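Local atomic coordinates of transcriptional repressor, TetR family (Thermus thermophilus, PDB entry 3ANP), a protein that controls fatty acid degradation as a TetR-family transcriptional repressor and binds lauroyl-CoA. Residues A55-Y60 with K101-P106; F108-L111 with V117-R120. All blocks are in the same frame, centred on the assembly; numbering follows the deposited sequence.

In the fold
Contact 1 comes first along the chain and joins helix 54-77 to the start of helix 101-110; contact 2 follows directly, tying the far end of helix 101-110 to helix 116-125. Their centres lie about 11 Å apart, and helix 101-110 is the element they share. At one end this helix packs on the helix that leads out of the N-terminal DNA-binding domain; at the other its end and the following Leu111, with helix 116-125, meet the bound acyl-CoA. Helix 101-110 therefore spans the distance between the domain boundary and the ligand pocket, a position consistent with the TetR-family scheme in which an occupied pocket is sensed by the DNA-binding domain.

Contact 1 (A55-Y60 with K101-P106); sequences AVLLDY and KDLLLP
At the junction of the DNA-binding and ligand-binding domains of this TetR-family repressor, Leu57 and Tyr60, one turn apart near the start of helix 54-77, pack on Leu103 and Pro106 of helix 101-110. The axes of the two short helical segments pass 9.7 Å apart and cross at -117°, with Leu57 and Leu103 nearest in the backbone. Leu57 points toward the other helix: its CG stands anti to the carbonyl carbon (chi1 -58°), and CD1 drops beside the Pro106 ring, 3.7 Å from Pro106 CG. The same methyl group rests against the backbone of the preceding turn, with Leu57 CD1 3.7 Å from Leu103 O. The second branch of Leu57 leans towards Leu103, although CD2 to CD2 of these two leucines is a loose 4.4 Å.

One turn further along, the Tyr60 ring crosses the Leu103 side chain at about a right angle. Its CE1 meets Leu103 CD1 at 3.8 Å, the methyl approaching the ring obliquely. The tyrosine hydroxyl is hydrogen-bonded to Glu100, immediately before the 101-106 segment, which ties down the far end of the ring. Met19 of helix 3-25 touches both Tyr60 and Leu103, while Phe27 touches Leu57 and Pro106, so the N-terminal domain helps enclose the joint.

No hydrogen bond runs directly between the two segments. Apolar shape thus sets their fit, and the joint could probably accommodate small shifts, while the Tyr60-Glu100 hydrogen bond restrains one side of it.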
ATOM      1  N   ALA A  55      16.194   8.089   8.679  1.00 14.01           N
ATOM      2  CA  ALA A  55      16.135   9.478   8.266  1.00 12.47           C
ATOM      3  C   ALA A  55      17.188   9.703   7.168  1.00 13.19           C
ATOM      4  O   ALA A  55      17.023  10.571   6.316  1.00 18.09           O
ATOM      5  CB  ALA A  55      16.383  10.417   9.473  1.00 13.81           C
ATOM      6  N   VAL A  56      18.268   8.927   7.188  1.00 15.54           N
ATOM      7  CA  VAL A  56      19.286   9.063   6.138  1.00 14.62           C
ATOM      8  C   VAL A  56      18.663   8.603   4.816  1.00 15.45           C
ATOM      9  O   VAL A  56      18.769   9.286   3.791  1.00 16.23           O
ATOM     10  CB  VAL A  56      20.554   8.195   6.421  1.00 16.17           C
ATOM     11  CG1 VAL A  56      21.498   8.254   5.223  1.00 17.78           C
ATOM     12  CG2 VAL A  56      21.288   8.704   7.679  1.00 14.43           C
ATOM     13  N   LEU A  57      18.004   7.446   4.836  1.00 13.42           N
ATOM     14  CA  LEU A  57      17.378   6.924   3.622  1.00 14.68           C
ATOM     15  C   LEU A  57      16.302   7.876   3.091  1.00 15.12           C
ATOM     16  O   LEU A  57      16.136   8.019   1.882  1.00 16.45           O
ATOM     17  CB  LEU A  57      16.775   5.540   3.889  1.00 15.48           C
ATOM     18  CG  LEU A  57      17.738   4.461   4.395  1.00 16.25           C
ATOM     19  CD1 LEU A  57      16.937   3.201   4.743  1.00 19.49           C
ATOM     20  CD2 LEU A  57      18.812   4.151   3.330  1.00 15.25           C
ATOM     21  N   LEU A  58      15.568   8.536   3.984  1.00 14.32           N
ATOM     22  CA  LEU A  58      14.545   9.468   3.525  1.00 15.24           C
ATOM     23  C   LEU A  58      15.199  10.614   2.771  1.00 15.77           C
ATOM     24  O   LEU A  58      14.668  11.082   1.774  1.00 15.80           O
ATOM     25  CB  LEU A  58      13.740  10.020   4.691  1.00 18.00           C
ATOM     26  CG  LEU A  58      12.863   8.973   5.386  1.00 14.92           C
ATOM     27  CD1 LEU A  58      12.136   9.657   6.535  1.00 16.58           C
ATOM     28  CD2 LEU A  58      11.866   8.355   4.399  1.00 13.70           C
ATOM     29  N   ASP A  59      16.349  11.074   3.253  1.00 16.52           N
ATOM     30  CA  ASP A  59      17.060  12.150   2.563  1.00 15.67           C
ATOM     31  C   ASP A  59      17.400  11.705   1.138  1.00 14.26           C
ATOM     32  O   ASP A  59      17.261  12.481   0.186  1.00 12.82           O
ATOM     33  CB  ASP A  59      18.345  12.512   3.316  1.00 20.05           C
ATOM     34  CG  ASP A  59      18.188  13.761   4.185  1.00 28.45           C
ATOM     35  OD1 ASP A  59      17.032  14.181   4.433  1.00 27.30           O
ATOM     36  OD2 ASP A  59      19.221  14.319   4.625  1.00 25.75           O
ATOM     37  N   TYR A  60      17.850  10.458   0.997  1.00 14.30           N
ATOM     38  CA  TYR A  60      18.190   9.916  -0.330  1.00 15.65           C
ATOM     39  C   TYR A  60      16.938   9.850  -1.190  1.00 15.86           C
ATOM     40  O   TYR A  60      16.939  10.276  -2.346  1.00 15.63           O
ATOM     41  CB  TYR A  60      18.779   8.511  -0.211  1.00 15.59           C
ATOM     42  CG  TYR A  60      19.222   7.903  -1.534  1.00 19.06           C
ATOM     43  CD1 TYR A  60      19.140   6.526  -1.751  1.00 21.24           C
ATOM     44  CD2 TYR A  60      19.756   8.698  -2.551  1.00 20.14           C
ATOM     45  CE1 TYR A  60      19.580   5.953  -2.954  1.00 21.59           C
ATOM     46  CE2 TYR A  60      20.192   8.133  -3.756  1.00 23.25           C
ATOM     47  CZ  TYR A  60      20.101   6.762  -3.944  1.00 25.10           C
ATOM     48  OH  TYR A  60      20.540   6.207  -5.124  1.00 26.96           O
ATOM     49  N   LYS A 101      17.059  -1.327  -4.813  1.00 18.89           N
ATOM     50  CA  LYS A 101      16.233  -2.184  -3.972  1.00 22.16           C
ATOM     51  C   LYS A 101      16.653  -2.344  -2.500  1.00 21.01           C
ATOM     52  O   LYS A 101      15.832  -2.174  -1.599  1.00 21.35           O
ATOM     53  CB  LYS A 101      16.135  -3.569  -4.617  1.00 23.03           C
ATOM     54  CG  LYS A 101      15.367  -4.583  -3.798  1.00 30.47           C
ATOM     55  CD  LYS A 101      15.331  -5.926  -4.508  1.00 37.23           C
ATOM     56  CE  LYS A 101      14.725  -7.000  -3.629  1.00 39.85           C
ATOM     57  NZ  LYS A 101      15.543  -7.226  -2.408  1.00 45.41           N
ATOM     58  N   ASP A 102      17.913  -2.691  -2.255  1.00 21.08           N
ATOM     59  CA  ASP A 102      18.388  -2.901  -0.883  1.00 22.23           C
ATOM     60  C   ASP A 102      18.328  -1.656   0.013  1.00 22.88           C
ATOM     61  O   ASP A 102      18.179  -1.776   1.232  1.00 22.12           O
ATOM     62  CB  ASP A 102      19.813  -3.461  -0.891  1.00 24.66           C
ATOM     63  CG  ASP A 102      19.909  -4.823  -1.572  1.00 33.19           C
ATOM     64  OD1 ASP A 102      18.947  -5.625  -1.487  1.00 30.76           O
ATOM     65  OD2 ASP A 102      20.966  -5.096  -2.179  1.00 34.96           O
ATOM     66  N   LEU A 103      18.469  -0.470  -0.576  1.00 18.57           N
ATOM     67  CA  LEU A 103      18.393   0.774   0.191  1.00 19.56           C
ATOM     68  C   LEU A 103      16.943   1.238   0.319  1.00 18.12           C
ATOM     69  O   LEU A 103      16.532   1.739   1.360  1.00 19.14           O
ATOM     70  CB  LEU A 103      19.184   1.898  -0.490  1.00 18.16           C
ATOM     71  CG  LEU A 103      20.692   1.712  -0.638  1.00 22.89           C
ATOM     72  CD1 LEU A 103      21.258   2.806  -1.541  1.00 24.49           C
ATOM     73  CD2 LEU A 103      21.342   1.756   0.725  1.00 20.54           C
ATOM     74  N   LEU A 104      16.168   1.093  -0.747  1.00 15.69           N
ATOM     75  CA  LEU A 104      14.788   1.549  -0.708  1.00 15.99           C
ATOM     76  C   LEU A 104      13.856   0.684   0.132  1.00 18.22           C
ATOM     77  O   LEU A 104      12.871   1.188   0.679  1.00 16.61           O
ATOM     78  CB  LEU A 104      14.222   1.660  -2.127  1.00 19.92           C
ATOM     79  CG  LEU A 104      14.941   2.627  -3.067  1.00 23.74           C
ATOM     80  CD1 LEU A 104      14.253   2.620  -4.418  1.00 24.53           C
ATOM     81  CD2 LEU A 104      14.936   4.027  -2.470  1.00 23.22           C
ATOM     82  N   LEU A 105      14.142  -0.608   0.257  1.00 15.26           N
ATOM     83  CA  LEU A 105      13.220  -1.449   1.039  1.00 16.98           C
ATOM     84  C   LEU A 105      13.063  -0.955   2.494  1.00 18.37           C
ATOM     85  O   LEU A 105      11.946  -0.698   2.937  1.00 17.50           O
ATOM     86  CB  LEU A 105      13.649  -2.916   0.998  1.00 16.29           C
ATOM     87  CG  LEU A 105      12.723  -3.933   1.681  1.00 20.34           C
ATOM     88  CD1 LEU A 105      11.318  -3.794   1.129  1.00 16.31           C
ATOM     89  CD2 LEU A 105      13.247  -5.344   1.447  1.00 24.71           C
ATOM     90  N   PRO A 106      14.171  -0.801   3.248  1.00 15.39           N
ATOM     91  CA  PRO A 106      13.968  -0.323   4.623  1.00 18.76           C
ATOM     92  C   PRO A 106      13.349   1.065   4.654  1.00 19.28           C
ATOM     93  O   PRO A 106      12.691   1.454   5.621  1.00 18.38           O
ATOM     94  CB  PRO A 106      15.376  -0.368   5.228  1.00 20.50           C
ATOM     95  CG  PRO A 106      16.291  -0.321   4.022  1.00 23.05           C
ATOM     96  CD  PRO A 106      15.574  -1.193   3.031  1.00 18.46           C
TER

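Contact 2 (F108-L111 with V117-R120); sequences FYEL and VRAR. With DCC (dodecyl-coa), chain E.
Arg118 grips the carboxylate of Glu110 side-on, one nitrogen to each oxygen. Its NE gives a 2.7 Å bond to the syn lone pair of Glu110 OE2, and NH2 sends a nearly straight one (177°) to OE1 at 3.0 Å. The acceptors lie close to the guanidinium plane, but the two flat groups are twisted by 32°, and NH2 meets OE1 on the syn side, somewhat out of the carboxylate plane. Glu110 presents this end by bending at chi2 (61°).

A water adds a second tie, donating to Glu110 OE2 and to the backbone Arg118 O. Glu110 OE2 thus takes two bonds, while OE1 also accepts one from Asn113 ND2 in the connecting turn. Tyr52 lies against Arg118 in a cation-pi contact, so the ion pair is steadied from both partners.

On the ligand side, Leu111 O accepts a 2.9 Å hydrogen bond from NP1 of dodecyl-CoA. Ala119 CB lies 3.6 Å from CP5 of the same pantetheine arm, and Leu111 CD1 rests 3.7 Å from CA5 of the acyl chain. Arg120, extended from CG to NE, sets its NH1 3.3 Å from CP7. Tyr172 of the second subunit packs on Ala119, and Thr173 OG1 of that subunit is also hydrogen-bonded to the ligand.

The ion pair ties together the two sides of the short turn between helices 101-110 and 116-125, whose other flank forms part of the acyl-CoA pocket in the C-terminal ligand-binding domain of this TetR-family repressor.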
ATOM      1  N   PHE A 108      10.984   2.091   2.527  1.00 18.50           N
ATOM      2  CA  PHE A 108       9.543   1.889   2.332  1.00 18.07           C
ATOM      3  C   PHE A 108       8.838   1.505   3.642  1.00 16.57           C
ATOM      4  O   PHE A 108       7.710   1.925   3.886  1.00 17.16           O
ATOM      5  CB  PHE A 108       9.257   0.788   1.292  1.00 16.96           C
ATOM      6  CG  PHE A 108       9.644   1.144  -0.130  1.00 17.20           C
ATOM      7  CD1 PHE A 108       9.578   2.463  -0.598  1.00 17.72           C
ATOM      8  CD2 PHE A 108      10.023   0.134  -1.023  1.00 16.64           C
ATOM      9  CE1 PHE A 108       9.880   2.777  -1.935  1.00 18.81           C
ATOM     10  CE2 PHE A 108      10.328   0.436  -2.360  1.00 19.53           C
ATOM     11  CZ  PHE A 108      10.255   1.757  -2.815  1.00 21.58           C
ATOM     12  N   TYR A 109       9.482   0.699   4.479  1.00 17.69           N
ATOM     13  CA  TYR A 109       8.849   0.308   5.742  1.00 18.59           C
ATOM     14  C   TYR A 109       8.616   1.506   6.656  1.00 19.47           C
ATOM     15  O   TYR A 109       7.701   1.500   7.474  1.00 19.19           O
ATOM     16  CB  TYR A 109       9.690  -0.744   6.478  1.00 19.69           C
ATOM     17  CG  TYR A 109       9.523  -2.122   5.903  1.00 24.43           C
ATOM     18  CD1 TYR A 109       8.278  -2.762   5.921  1.00 23.32           C
ATOM     19  CD2 TYR A 109      10.596  -2.781   5.312  1.00 23.59           C
ATOM     20  CE1 TYR A 109       8.115  -4.029   5.357  1.00 23.36           C
ATOM     21  CE2 TYR A 109      10.443  -4.037   4.750  1.00 21.85           C
ATOM     22  CZ  TYR A 109       9.204  -4.658   4.775  1.00 24.18           C
ATOM     23  OH  TYR A 109       9.077  -5.919   4.228  1.00 29.65           O
ATOM     24  N   GLU A 110       9.438   2.538   6.508  1.00 16.14           N
ATOM     25  CA  GLU A 110       9.305   3.735   7.333  1.00 17.37           C
ATOM     26  C   GLU A 110       7.960   4.426   7.083  1.00 17.41           C
ATOM     27  O   GLU A 110       7.427   5.082   7.964  1.00 15.74           O
ATOM     28  CB  GLU A 110      10.485   4.674   7.062  1.00 22.05           C
ATOM     29  CG  GLU A 110      10.619   5.857   7.986  1.00 24.47           C
ATOM     30  CD  GLU A 110      10.828   5.502   9.463  1.00 22.39           C
ATOM     31  OE1 GLU A 110      11.164   4.349   9.798  1.00 25.46           O
ATOM     32  OE2 GLU A 110      10.670   6.415  10.288  1.00 23.14           O
ATOM     33  N   LEU A 111       7.397   4.266   5.888  1.00 16.32           N
ATOM     34  CA  LEU A 111       6.094   4.851   5.591  1.00 17.98           C
ATOM     35  C   LEU A 111       5.005   4.085   6.355  1.00 19.32           C
ATOM     36  O   LEU A 111       3.861   4.516   6.409  1.00 23.14           O
ATOM     37  CB  LEU A 111       5.814   4.793   4.080  1.00 19.24           C
ATOM     38  CG  LEU A 111       6.633   5.818   3.299  1.00 20.15           C
ATOM     39  CD1 LEU A 111       6.898   5.350   1.882  1.00 20.35           C
ATOM     40  CD2 LEU A 111       5.876   7.148   3.321  1.00 17.25           C
ATOM     41  N   VAL A 117       4.253  10.161  13.911  1.00 18.27           N
ATOM     42  CA  VAL A 117       5.114  11.300  13.627  1.00 18.27           C
ATOM     43  C   VAL A 117       6.153  10.883  12.571  1.00 18.71           C
ATOM     44  O   VAL A 117       6.487  11.651  11.662  1.00 21.83           O
ATOM     45  CB  VAL A 117       5.860  11.766  14.901  1.00 20.35           C
ATOM     46  CG1 VAL A 117       6.950  12.785  14.536  1.00 25.52           C
ATOM     47  CG2 VAL A 117       4.858  12.377  15.885  1.00 25.28           C
ATOM     48  N   ARG A 118       6.671   9.672  12.708  1.00 15.44           N
ATOM     49  CA  ARG A 118       7.665   9.189  11.756  1.00 20.34           C
ATOM     50  C   ARG A 118       7.040   8.804  10.421  1.00 20.68           C
ATOM     51  O   ARG A 118       7.654   9.023   9.373  1.00 17.66           O
ATOM     52  CB  ARG A 118       8.444   8.013  12.341  1.00 22.32           C
ATOM     53  CG  ARG A 118       9.623   8.507  13.165  1.00 25.13           C
ATOM     54  CD  ARG A 118      10.420   7.425  13.837  1.00 21.87           C
ATOM     55  NE  ARG A 118      11.007   6.448  12.926  1.00 17.90           N
ATOM     56  CZ  ARG A 118      11.993   5.633  13.277  1.00 19.72           C
ATOM     57  NH1 ARG A 118      12.504   5.706  14.504  1.00 18.62           N
ATOM     58  NH2 ARG A 118      12.428   4.710  12.440  1.00 18.40           N
ATOM     59  N   ALA A 119       5.827   8.247  10.448  1.00 19.01           N
ATOM     60  CA  ALA A 119       5.155   7.879   9.198  1.00 19.03           C
ATOM     61  C   ALA A 119       4.880   9.151   8.419  1.00 18.08           C
ATOM     62  O   ALA A 119       5.063   9.197   7.203  1.00 17.94           O
ATOM     63  CB  ALA A 119       3.827   7.143   9.467  1.00 17.70           C
ATOM     64  N   ARG A 120       4.437  10.188   9.129  1.00 18.29           N
ATOM     65  CA  ARG A 120       4.148  11.470   8.506  1.00 18.43           C
ATOM     66  C   ARG A 120       5.419  12.087   7.931  1.00 18.50           C
ATOM     67  O   ARG A 120       5.407  12.680   6.859  1.00 17.29           O
ATOM     68  CB  ARG A 120       3.541  12.439   9.522  1.00 23.99           C
ATOM     69  CG  ARG A 120       3.053  13.721   8.885  1.00 27.73           C
ATOM     70  CD  ARG A 120       2.505  14.694   9.919  1.00 35.43           C
ATOM     71  NE  ARG A 120       1.884  15.846   9.268  1.00 44.75           N
ATOM     72  CZ  ARG A 120       0.700  15.820   8.664  1.00 43.60           C
ATOM     73  NH1 ARG A 120      -0.007  14.700   8.627  1.00 47.17           N
ATOM     74  NH2 ARG A 120       0.226  16.912   8.086  1.00 48.06           N
TER
HETATM   75  C2  DCC E1000      -5.116  22.136   6.330  1.00 89.70           C
HETATM   76  C4  DCC E1000      -5.492  20.886   4.421  1.00 87.58           C
HETATM   77  C5  DCC E1000      -4.433  21.528   3.795  1.00 88.86           C
HETATM   78  C6  DCC E1000      -3.730  22.493   4.507  1.00 90.02           C
HETATM   79  C8  DCC E1000      -5.283  20.108   2.425  1.00 86.57           C
HETATM   80  C10 DCC E1000      10.163   7.526  -4.323  1.00 31.01           C
HETATM   81  C11 DCC E1000      11.620   7.061  -4.279  1.00 33.30           C
HETATM   82  C12 DCC E1000      12.424   7.667  -5.430  1.00 40.65           C
HETATM   83  N9  DCC E1000      -5.994  20.018   3.547  1.00 84.62           N
HETATM   84  N7  DCC E1000      -4.331  21.027   2.569  1.00 88.49           N
HETATM   85  N3  DCC E1000      -5.806  21.213   5.682  1.00 88.95           N
HETATM   86  N1  DCC E1000      -4.101  22.768   5.766  1.00 90.22           N
HETATM   87  N6  DCC E1000      -2.707  23.132   3.947  1.00 90.40           N
HETATM   88  C1' DCC E1000      -7.148  19.120   3.776  1.00 79.00           C
HETATM   89  C2' DCC E1000      -7.157  17.962   2.781  1.00 77.10           C
HETATM   90  O2' DCC E1000      -7.577  18.433   1.497  1.00 77.59           O
HETATM   91  C3' DCC E1000      -8.282  17.151   3.420  1.00 74.77           C
HETATM   92  O3' DCC E1000      -9.551  17.714   3.076  1.00 77.75           O
HETATM   93  C4' DCC E1000      -8.019  17.349   4.915  1.00 70.26           C
HETATM   94  O4' DCC E1000      -7.039  18.399   5.012  1.00 73.25           O
HETATM   95  C5' DCC E1000      -7.466  16.044   5.490  1.00 59.98           C
HETATM   96  O5' DCC E1000      -6.307  15.631   4.763  1.00 47.41           O
HETATM   97  P1  DCC E1000      -5.776  14.114   4.861  1.00 39.40           P
HETATM   98  O11 DCC E1000      -6.912  13.175   4.737  1.00 37.82           O
HETATM   99  O12 DCC E1000      -4.633  13.970   3.931  1.00 41.68           O
HETATM  100  O6  DCC E1000      -5.224  14.006   6.369  1.00 36.21           O
HETATM  101  P2  DCC E1000      -3.715  14.422   6.740  1.00 34.11           P
HETATM  102  O21 DCC E1000      -3.974  14.800   8.149  1.00 33.65           O
HETATM  103  O22 DCC E1000      -3.486  15.370   5.628  1.00 35.84           O
HETATM  104  O7  DCC E1000      -3.159  12.919   6.578  1.00 30.73           O
HETATM  105  CPA DCC E1000      -2.597  12.449   5.350  1.00 24.21           C
HETATM  106  CPB DCC E1000      -1.271  11.736   5.628  1.00 24.22           C
HETATM  107  CP8 DCC E1000      -1.448  10.782   6.814  1.00 21.19           C
HETATM  108  CP7 DCC E1000      -0.193  12.775   5.947  1.00 25.19           C
HETATM  109  CP9 DCC E1000      -0.857  10.940   4.389  1.00 24.55           C
HETATM  110  OP3 DCC E1000      -2.372   9.741   6.485  1.00 19.49           O
HETATM  111  CP6 DCC E1000      -0.100  10.179   7.213  1.00 21.28           C
HETATM  112  OP2 DCC E1000       0.647  10.775   7.988  1.00 21.24           O
HETATM  113  NP2 DCC E1000       0.190   9.003   6.662  1.00 20.16           N
HETATM  114  CP5 DCC E1000       1.451   8.304   6.956  1.00 20.48           C
HETATM  115  CP4 DCC E1000       1.850   7.428   5.766  1.00 20.11           C
HETATM  116  CP3 DCC E1000       0.782   6.372   5.478  1.00 21.38           C
HETATM  117  OP1 DCC E1000      -0.402   6.686   5.370  1.00 23.64           O
HETATM  118  NP1 DCC E1000       1.231   5.125   5.347  1.00 25.10           N
HETATM  119  CP2 DCC E1000       0.319   4.004   5.079  1.00 21.81           C
HETATM  120  CP1 DCC E1000      -0.174   4.064   3.630  1.00 20.26           C
HETATM  121  S   DCC E1000       1.137   3.700   2.405  1.00 22.38           S
HETATM  122  P3  DCC E1000     -10.769  16.729   2.707  1.00 79.22           P
HETATM  123  O31 DCC E1000     -10.954  16.586   1.245  1.00 79.35           O
HETATM  124  O32 DCC E1000     -10.451  15.322   3.424  1.00 79.46           O
HETATM  125  O33 DCC E1000     -12.062  17.344   3.440  1.00 80.95           O
HETATM  126  CA1 DCC E1000       1.735   5.295   1.999  1.00 17.30           C
HETATM  127  CA2 DCC E1000       2.576   5.469   0.733  1.00 18.51           C
HETATM  128  OA1 DCC E1000       1.489   6.259   2.723  1.00 19.89           O
HETATM  129  CA3 DCC E1000       2.640   6.940   0.316  1.00 16.33           C
HETATM  130  CA4 DCC E1000       3.400   7.134  -1.000  1.00 19.60           C
HETATM  131  CA5 DCC E1000       4.860   6.685  -0.906  1.00 18.32           C
HETATM  132  CA6 DCC E1000       5.621   7.116  -2.162  1.00 19.51           C
HETATM  133  CA7 DCC E1000       7.106   6.761  -2.061  1.00 18.92           C
HETATM  134  CA8 DCC E1000       7.882   7.309  -3.260  1.00 22.30           C
HETATM  135  CA9 DCC E1000       9.353   6.889  -3.191  1.00 24.20           C
HETATM  136  O   HOH W   1      10.339   8.923   9.287  1.00 17.21           O